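Local coordinates for protein aromatic amino acid aminotransferase I (Candida albicans WO-1, PDB 6HNU) that probably transfers the amino group of aromatic amino acids to 2-oxoglutarate, using pyridoxal 5'-phosphate as cofactor, to give aromatic oxo-acids and glutamate, at residues Leu242-Glu247 / Arg291-Asp296; Thr59-Thr64 / Glu78-Ile83. One frame throughout, in Å; residues are numbered along the deposited sequence. Where two conformers were deposited one is given.

Contact 1 of 2, residues Leu242-Glu247 / Arg291-Asp296. With PLP (pyridoxal-5'-phosphate), chain I.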
loop_
_atom_site.group_PDB
_atom_site.type_symbol
_atom_site.label_atom_id
_atom_site.label_comp_id
_atom_site.label_asym_id
_atom_site.label_seq_id
_atom_site.Cartn_x
_atom_site.Cartn_y
_atom_site.Cartn_z
ATOM N N LEU B 242 24.510 0.749 -4.464
ATOM C CA LEU B 242 23.706 1.754 -3.721
ATOM C C LEU B 242 23.731 1.461 -2.227
ATOM O O LEU B 242 24.028 0.339 -1.790
ATOM C CB LEU B 242 22.256 1.754 -4.218
ATOM C CG LEU B 242 22.066 1.871 -5.724
ATOM C CD1 LEU B 242 20.664 1.504 -6.115
ATOM C CD2 LEU B 242 22.417 3.248 -6.206
ATOM N N ILE B 243 23.329 2.444 -1.436
ATOM C CA ILE B 243 23.082 2.200 0.003
ATOM C C ILE B 243 21.616 2.509 0.236
ATOM O O ILE B 243 21.179 3.628 -0.118
ATOM C CB ILE B 243 24.008 3.031 0.915
ATOM C CG1 ILE B 243 25.472 2.608 0.809
ATOM C CG2 ILE B 243 23.513 3.005 2.354
ATOM C CD1 ILE B 243 26.431 3.595 1.437
ATOM N N ILE B 244 20.910 1.548 0.815
ATOM C CA ILE B 244 19.499 1.738 1.177
ATOM C C ILE B 244 19.512 1.868 2.688
ATOM O O ILE B 244 19.790 0.864 3.361
ATOM C CB ILE B 244 18.618 0.569 0.681
ATOM C CG1 ILE B 244 18.842 0.184 -0.784
ATOM C CG2 ILE B 244 17.162 0.836 1.016
ATOM C CD1 ILE B 244 18.641 1.292 -1.831
ATOM N N GLU B 245 19.183 3.055 3.169
ATOM C CA GLU B 245 19.199 3.374 4.607
ATOM C C GLU B 245 17.721 3.386 5.009
ATOM O O GLU B 245 16.958 4.311 4.678
ATOM C CB GLU B 245 20.062 4.591 5.011
ATOM C CG GLU B 245 19.602 5.973 4.550
ATOM C CD GLU B 245 20.431 7.151 5.050
ATOM O OE1 GLU B 245 21.228 6.965 6.013
ATOM O OE2 GLU B 245 20.185 8.322 4.563
ATOM N N ASP B 246 17.349 2.333 5.706
ATOM C CA ASP B 246 15.993 2.131 6.225
ATOM C C ASP B 246 15.994 2.701 7.632
ATOM O O ASP B 246 16.519 2.068 8.553
ATOM C CB ASP B 246 15.601 0.666 6.113
ATOM C CG ASP B 246 14.253 0.339 6.676
ATOM O OD1 ASP B 246 13.471 1.299 7.024
ATOM O OD2 ASP B 246 13.983 -0.886 6.765
ATOM N N GLU B 247 15.425 3.885 7.784
ATOM C CA GLU B 247 15.761 4.749 8.932
ATOM C C GLU B 247 14.498 5.176 9.661
ATOM O O GLU B 247 14.351 6.353 9.994
ATOM C CB GLU B 247 16.600 5.889 8.367
ATOM C CG GLU B 247 18.044 5.494 8.192
ATOM C CD GLU B 247 18.719 5.379 9.557
ATOM O OE1 GLU B 247 19.372 6.364 9.963
ATOM O OE2 GLU B 247 18.618 4.295 10.201
ATOM N N ARG B 291 23.989 7.908 -4.785
ATOM C CA ARG B 291 23.825 6.438 -4.762
ATOM C C ARG B 291 23.147 6.015 -3.448
ATOM O O ARG B 291 23.207 4.803 -3.099
ATOM C CB ARG B 291 25.197 5.807 -5.016
ATOM C CG ARG B 291 26.225 6.070 -3.913
ATOM C CD ARG B 291 27.452 5.214 -4.065
ATOM N NE ARG B 291 28.105 5.456 -5.349
ATOM C CZ ARG B 291 27.965 4.711 -6.449
ATOM N NH1 ARG B 291 28.595 5.073 -7.556
ATOM N NH2 ARG B 291 27.252 3.602 -6.445
ATOM N N VAL B 292 22.581 6.962 -2.698
ATOM C CA VAL B 292 21.834 6.615 -1.449
ATOM C C VAL B 292 20.331 6.741 -1.728
ATOM O O VAL B 292 19.914 7.769 -2.299
ATOM C CB VAL B 292 22.274 7.432 -0.227
ATOM C CG1 VAL B 292 21.518 7.033 1.029
ATOM C CG2 VAL B 292 23.749 7.289 0.025
ATOM N N VAL B 293 19.558 5.757 -1.262
ATOM C CA VAL B 293 18.087 5.871 -1.143
ATOM C C VAL B 293 17.756 5.746 0.332
ATOM O O VAL B 293 18.172 4.754 0.955
ATOM C CB VAL B 293 17.345 4.876 -2.039
ATOM C CG1 VAL B 293 15.843 5.093 -1.996
ATOM C CG2 VAL B 293 17.827 4.968 -3.473
ATOM N N ARG B 294 17.050 6.733 0.847
ATOM C CA ARG B 294 16.598 6.755 2.262
ATOM C C ARG B 294 15.106 6.418 2.342
ATOM O O ARG B 294 14.286 6.995 1.588
ATOM C CB ARG B 294 16.913 8.108 2.900
ATOM C CG ARG B 294 16.415 8.259 4.331
ATOM C CD ARG B 294 16.686 9.650 4.866
ATOM N NE ARG B 294 16.480 9.757 6.294
ATOM C CZ ARG B 294 17.398 9.550 7.232
ATOM N NH1 ARG B 294 18.594 9.142 6.903
ATOM N NH2 ARG B 294 17.084 9.666 8.507
ATOM N N LEU B 295 14.750 5.504 3.239
ATOM C CA LEU B 295 13.343 5.140 3.548
ATOM C C LEU B 295 12.986 5.837 4.856
ATOM O O LEU B 295 13.500 5.468 5.937
ATOM C CB LEU B 295 13.168 3.620 3.613
ATOM C CG LEU B 295 13.930 2.825 2.553
ATOM C CD1 LEU B 295 13.668 1.343 2.729
ATOM C CD2 LEU B 295 13.586 3.267 1.140
ATOM N N ASP B 296 12.164 6.873 4.769
ATOM C CA ASP B 296 11.704 7.639 5.956
ATOM C C ASP B 296 10.261 7.330 6.298
ATOM O O ASP B 296 9.435 7.134 5.382
ATOM C CB ASP B 296 11.805 9.153 5.696
ATOM C CG ASP B 296 13.168 9.740 5.979
ATOM O OD1 ASP B 296 13.668 9.505 7.091
ATOM O OD2 ASP B 296 13.682 10.516 5.120
HETATM N N1 PLP I . 12.114 -1.065 8.795
HETATM C C2 PLP I . 12.656 -1.493 9.938
HETATM C C2A PLP I . 14.104 -1.835 9.957
HETATM C C3 PLP I . 11.894 -1.627 11.096
HETATM O O3 PLP I . 12.497 -2.136 12.213
HETATM C C4 PLP I . 10.519 -1.320 11.044
HETATM C C4A PLP I . 9.693 -1.483 12.238
HETATM C C5 PLP I . 9.975 -0.835 9.847
HETATM C C6 PLP I . 10.800 -0.753 8.754
HETATM C C5A PLP I . 8.499 -0.557 9.700
HETATM O O4P PLP I . 8.274 0.723 9.049
HETATM P P PLP I . 6.881 1.251 8.631
HETATM O O1P PLP I . 7.235 2.646 8.166
HETATM O O2P PLP I . 5.985 1.204 9.901
HETATM O O3P PLP I . 6.351 0.341 7.525
HETATM O O HOH W 1 20.790 8.043 8.463
HETATM O O HOH W 2 12.326 8.237 9.064
#
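R294 reaches from its own strand to two glutamates of the neighbouring one. Its CB packs against CG of E245, 3.8 Å away, and CG and CD run past OE2 of the same residue. CG is anti to the backbone N (chi1 177°) and the chain stays extended to NE. NE of R294 then donates to OD1 of D296, two residues further along the same strand, at 2.9 Å, on the syn side but well out of the carboxylate plane. At the tip, NH1 of R294 makes a salt bridge of 2.9 Å to OE2 of E245; its hydrogen bond is bent and weak, and the carboxylate stands almost perpendicular to the guanidinium, 86° between planes. NH1 also donates to a water that in turn donates to OE1 of E245 and OE1 of E247. CB of E247 sits over one face of the R294 guanidinium, toward the rim. OE1 of E245 takes F283 N and the water, OE2 takes I284 N and R294 NH1, so each oxygen of this buried carboxylate has two partners.

Underneath run two parallel central strands of the large mixed sheet of the class I aminotransferase fold. Backbone bonds pass back and forth from I243 N to R291 O through to E247 N to L295 O. On the other face, I244 CG2 meets CD1 of L295 at 3.9 Å, and helix 141-152 covers them. Also on that face, near the strand's C-terminal end, D246 extends its carboxylate to the cofactor: OD2 lies 2.8 Å from N1 of pyridoxal phosphate and is hydrogen-bonded to Y211.

Contact 2 of 2, residues Thr59-Thr64 / Glu78-Ile83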
loop_
_atom_site.group_PDB
_atom_site.type_symbol
_atom_site.label_atom_id
_atom_site.label_comp_id
_atom_site.label_asym_id
_atom_site.label_seq_id
_atom_site.Cartn_x
_atom_site.Cartn_y
_atom_site.Cartn_z
ATOM N N THR B 59 -11.726 16.220 11.106
ATOM C CA THR B 59 -11.010 17.001 12.144
ATOM C C THR B 59 -10.171 16.034 12.963
ATOM O O THR B 59 -10.484 14.842 12.960
ATOM C CB THR B 59 -11.976 17.811 13.023
ATOM O OG1 THR B 59 -12.596 16.907 13.935
ATOM C CG2 THR B 59 -13.026 18.538 12.218
ATOM N N ALA B 60 -9.132 16.548 13.613
ATOM C CA ALA B 60 -8.391 15.832 14.662
ATOM C C ALA B 60 -8.029 16.799 15.793
ATOM O O ALA B 60 -7.787 17.983 15.527
ATOM C CB ALA B 60 -7.159 15.192 14.089
ATOM N N ASP B 61 -7.977 16.277 17.022
ATOM C CA ASP B 61 -7.467 17.014 18.191
ATOM C C ASP B 61 -6.043 16.539 18.422
ATOM O O ASP B 61 -5.840 15.304 18.469
ATOM C CB ASP B 61 -8.364 16.775 19.394
ATOM C CG ASP B 61 -9.722 17.443 19.300
ATOM O OD1 ASP B 61 -9.987 18.191 18.298
ATOM O OD2 ASP B 61 -10.488 17.212 20.252
ATOM N N ILE B 62 -5.096 17.480 18.467
ATOM C CA ILE B 62 -3.642 17.202 18.542
ATOM C C ILE B 62 -3.022 18.063 19.627
ATOM O O ILE B 62 -3.593 19.086 20.006
ATOM C CB ILE B 62 -3.006 17.438 17.159
ATOM C CG1 ILE B 62 -2.900 18.923 16.820
ATOM C CG2 ILE B 62 -3.820 16.655 16.121
ATOM C CD1 ILE B 62 -2.350 19.202 15.419
ATOM N N PRO B 63 -1.849 17.666 20.158
ATOM C CA PRO B 63 -1.156 18.485 21.158
ATOM C C PRO B 63 -0.527 19.748 20.558
ATOM O O PRO B 63 -0.466 19.844 19.308
ATOM C CB PRO B 63 -0.129 17.513 21.766
ATOM C CG PRO B 63 0.126 16.504 20.677
ATOM C CD PRO B 63 -1.200 16.356 19.951
ATOM N N THR B 64 -0.091 20.684 21.428
ATOM C CA THR B 64 0.357 22.042 21.022
ATOM C C THR B 64 1.840 22.211 21.321
ATOM O O THR B 64 2.305 21.927 22.421
ATOM C CB THR B 64 -0.496 23.145 21.665
ATOM O OG1 THR B 64 -0.420 22.994 23.084
ATOM C CG2 THR B 64 -1.935 23.071 21.203
ATOM N N GLU B 78 -4.990 23.668 27.090
ATOM C CA GLU B 78 -3.986 24.449 26.334
ATOM C C GLU B 78 -3.156 23.492 25.457
ATOM O O GLU B 78 -2.598 23.973 24.484
ATOM C CB GLU B 78 -3.180 25.327 27.293
ATOM C CG GLU B 78 -3.971 26.563 27.737
ATOM C CD GLU B 78 -4.566 27.388 26.599
ATOM O OE1 GLU B 78 -3.792 28.048 25.858
ATOM O OE2 GLU B 78 -5.803 27.377 26.445
ATOM N N ASN B 79 -3.107 22.201 25.790
ATOM C CA ASN B 79 -2.383 21.163 24.988
ATOM C C ASN B 79 -3.352 20.447 24.032
ATOM O O ASN B 79 -3.118 19.263 23.711
ATOM C CB ASN B 79 -1.682 20.133 25.884
ATOM C CG ASN B 79 -0.682 19.280 25.126
ATOM O OD1 ASN B 79 -0.039 19.766 24.182
ATOM N ND2 ASN B 79 -0.566 18.017 25.521
ATOM N N LYS B 80 -4.381 21.140 23.533
ATOM C CA LYS B 80 -5.297 20.555 22.520
ATOM C C LYS B 80 -5.642 21.632 21.520
ATOM O O LYS B 80 -6.192 22.665 21.931
ATOM C CB LYS B 80 -6.599 20.008 23.099
ATOM C CG LYS B 80 -7.461 19.241 22.099
ATOM C CD LYS B 80 -8.481 18.320 22.768
ATOM C CE LYS B 80 -9.557 19.042 23.560
ATOM N NZ LYS B 80 -10.046 20.239 22.832
ATOM N N THR B 81 -5.326 21.394 20.256
ATOM C CA THR B 81 -5.864 22.219 19.140
ATOM C C THR B 81 -6.615 21.298 18.171
ATOM O O THR B 81 -6.221 20.114 18.018
ATOM C CB THR B 81 -4.756 23.083 18.529
ATOM O OG1 THR B 81 -5.371 24.131 17.771
ATOM C CG2 THR B 81 -3.807 22.308 17.645
ATOM N N THR B 82 -7.695 21.805 17.580
ATOM C CA THR B 82 -8.488 21.079 16.573
ATOM C C THR B 82 -8.029 21.540 15.189
ATOM O O THR B 82 -8.163 22.738 14.885
ATOM C CB THR B 82 -9.995 21.229 16.825
ATOM O OG1 THR B 82 -10.250 20.716 18.137
ATOM C CG2 THR B 82 -10.846 20.533 15.780
ATOM N N ILE B 83 -7.527 20.613 14.377
ATOM C CA ILE B 83 -7.252 20.868 12.936
ATOM C C ILE B 83 -8.467 20.349 12.154
ATOM O O ILE B 83 -9.040 19.323 12.523
ATOM C CB ILE B 83 -5.923 20.226 12.481
ATOM C CG1 ILE B 83 -5.839 18.764 12.931
ATOM C CG2 ILE B 83 -4.750 21.043 13.001
ATOM C CD1 ILE B 83 -4.726 17.942 12.309
HETATM O O HOH W 3 -12.009 19.069 20.529
HETATM O O HOH W 4 1.486 22.132 24.911
#
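I62 and T81 exchange two backbone hydrogen bonds, N to O in each direction, both 2.9 Å, and A60 and I83 form a second such antiparallel pair. D61 and T82 face each other between them as a non-hydrogen-bonded pair.

Side-chain hydrogen bonds come next. T82 OG1 donates to D61 OD1 at 2.5 Å, coming from above the carboxylate plane, while the two side chains lie side by side. Beyond the strands, N79 turns its amide oxygen to the backbone: OD1 of N79 accepts T64 N at 2.9 Å, straight at the hydrogen (172°) although N approaches from out of the amide plane, with CG anti to its own N (chi1 -166°). In the conformer given, T64 OG1 donates to E78 O at 2.8 Å, and a water joins T64 O to N79 OD1.

Charge is looser. K80 NZ stays 4.0 Å from D61 OD2, although the lysine's CD lies against that oxygen.

Apolar contacts gather on the face of A60, I62, T81 and I83. CG1 of I62 runs alongside CG2 of T81 at 3.6 Å, and CD1 of I62 crosses to CG2 of I83 at 3.9 Å. Helix 334-377 covers this face through W347, K346 and A342.

T59, A60 and D61 also pair antiparallel with a strand of the second subunit, and T59 OG1 bonds to its counterpart there: this two-stranded antiparallel sheet runs on across the dimer interface.

How the contacts relate
From the N terminus the chain first reaches contact 2, where strand 57-62 pairs with strand 81-86 and closes a loop of 18 residues, 63-80. It then runs through helix 141-152 and several strands of the large sheet before contact 1 opens at 242-247. There, a 43-residue excursion that includes three short helices returns as strand 292-297. The two loops follow in series, neither nested nor crossing. The centres of contact 1 and contact 2 lie about 33 Å apart, and the two do not touch. Contact 1 joins neighbouring strands in the cofactor-binding core; contact 2 joins the two strands of a peripheral sheet that packs on helix 334-377 and continues into the second subunit.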